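Local atomic coordinates of 2-methyl-3-hydroxypyridine-5-carboxylic acid oxygenase (Mesorhizobium loti, PDB entry 3ALJ), a protein that probably catalyses the FAD-dependent oxygenation and ring opening of 2-methyl-3-hydroxypyridine-5-carboxylic acid, a step in the bacterial breakdown of vitamin B6. Residues A[175-179]-A[225-231]. Sequence-based numbering, arbitrary orientation. Where two conformers were deposited one is given.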
# COMPACT_ATOMS: atom_id res chain seq x y z
N SER A 175 -9.73 6.16 -12.03
CA SER A 175 -10.59 7.29 -11.75
C SER A 175 -10.16 8.58 -12.45
O SER A 175 -8.97 8.75 -12.81
CB SER A 175 -10.57 7.56 -10.24
OG SER A 175 -11.68 8.38 -9.93
N LYS A 176 -11.13 9.47 -12.63
CA LYS A 176 -10.78 10.88 -12.95
C LYS A 176 -10.36 11.62 -11.70
O LYS A 176 -9.51 12.55 -11.78
CB LYS A 176 -12.00 11.60 -13.54
CG LYS A 176 -12.53 11.06 -14.92
CD LYS A 176 -11.48 10.65 -15.92
CE LYS A 176 -12.08 10.60 -17.37
NZ LYS A 176 -10.98 10.57 -18.45
N ASP A 177 -10.94 11.26 -10.54
CA ASP A 177 -10.50 11.93 -9.31
C ASP A 177 -9.31 11.24 -8.65
O ASP A 177 -8.84 10.17 -9.00
CB ASP A 177 -11.69 11.99 -8.32
CG ASP A 177 -12.84 12.85 -8.83
OD1 ASP A 177 -12.66 13.92 -9.48
OD2 ASP A 177 -13.99 12.48 -8.48
N GLY A 178 -8.66 12.09 -7.83
CA GLY A 178 -7.43 11.66 -7.13
C GLY A 178 -7.05 12.68 -6.05
O GLY A 178 -7.93 13.30 -5.42
N LEU A 179 -5.78 12.75 -5.75
CA LEU A 179 -5.37 13.56 -4.63
C LEU A 179 -3.92 13.78 -4.72
O LEU A 179 -3.19 13.24 -5.61
CB LEU A 179 -5.63 12.73 -3.35
CG LEU A 179 -4.67 11.56 -3.01
CD1 LEU A 179 -4.96 11.20 -1.52
CD2 LEU A 179 -4.66 10.42 -3.95
N GLY A 225 -2.51 14.37 2.71
CA GLY A 225 -3.25 13.95 1.47
C GLY A 225 -4.24 15.04 1.23
O GLY A 225 -5.12 15.26 2.07
N LEU A 226 -4.12 15.74 0.12
CA LEU A 226 -5.00 16.90 -0.21
C LEU A 226 -5.97 16.42 -1.26
O LEU A 226 -5.51 16.12 -2.40
CB LEU A 226 -4.18 18.14 -0.67
CG LEU A 226 -3.67 19.09 0.40
CD1 LEU A 226 -2.87 18.45 1.47
CD2 LEU A 226 -2.77 20.19 -0.34
N MET A 227 -7.27 16.27 -0.97
CA MET A 227 -8.20 15.67 -1.88
C MET A 227 -9.27 16.63 -2.31
O MET A 227 -10.04 17.19 -1.46
CB MET A 227 -8.82 14.54 -1.13
CG MET A 227 -7.80 13.59 -0.62
SD MET A 227 -8.53 12.21 0.28
CE MET A 227 -7.40 11.97 1.70
N ALA A 228 -9.42 16.87 -3.62
CA ALA A 228 -10.49 17.67 -4.22
C ALA A 228 -10.77 17.02 -5.56
O ALA A 228 -9.87 16.37 -6.15
CB ALA A 228 -9.98 19.08 -4.45
N PRO A 229 -11.99 17.21 -6.06
CA PRO A 229 -12.38 16.56 -7.31
C PRO A 229 -11.57 17.17 -8.50
O PRO A 229 -11.13 18.33 -8.47
CB PRO A 229 -13.83 17.01 -7.50
CG PRO A 229 -14.28 17.53 -6.17
CD PRO A 229 -13.11 17.96 -5.45
N ALA A 230 -11.36 16.35 -9.51
CA ALA A 230 -10.59 16.81 -10.69
C ALA A 230 -11.33 17.94 -11.38
O ALA A 230 -10.63 18.80 -11.99
CB ALA A 230 -10.42 15.66 -11.69
N ALA A 231 -12.65 17.98 -11.27
CA ALA A 231 -13.44 19.11 -11.81
C ALA A 231 -13.17 20.46 -11.11
O ALA A 231 -13.66 21.52 -11.57
CB ALA A 231 -14.95 18.73 -11.78
O HOH W 1 -14.19 15.57 -10.88
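The side chains of Leu179 and Met227 run alongside each other on one face of the large mixed sheet, where antiparallel strands 170-185 and 221-228 are neighbours. The two backbones are close, with CA of Leu179 4.5 Å from CA of Met227. CB of Leu179 rests on CG of Met227 at 3.6 Å. Leu179 has CG between its backbone N and carbonyl carbon (chi1 74°), which sets its branch alongside Met227, with CD1 against CG, SD and CE. Leucine suits this buried place because its branched, wholly apolar end can lie against Met227 and also contact FAD; methionine's flexible, unbranched chain, bent at chi3, follows it.

Beside Gly178 and Ala228 the pairing is loose, and Tyr267, from neighbouring strand 267-275, hydrogen-bonds through its hydroxyl to Ala228 O and, weakly, to Gly178 N. Farther out the chains approach again, where Asp177 OD1 accepts the backbone N-H of Ala230, 2.8 Å from N. This bond is nearly straight (170°) and arrives on the anti side of the carboxylate, 29° out of its plane. A water donates to Asp177 OD1 (2.7 Å) and accepts from Ala231 N (2.9 Å), extending the carboxylate's reach by one residue. The chain turns a corner at Lys176, and there Ala230 CB lies 3.2 Å from Lys176 O; a small side chain suits so close an approach, whereas the Lys176 side chain extends out into solvent.

Thus apolar packing makes up the end that meets FAD, while at the outer end one aspartate oxygen gathers two backbone amides, one directly and one through water, which would probably favour its negatively charged form.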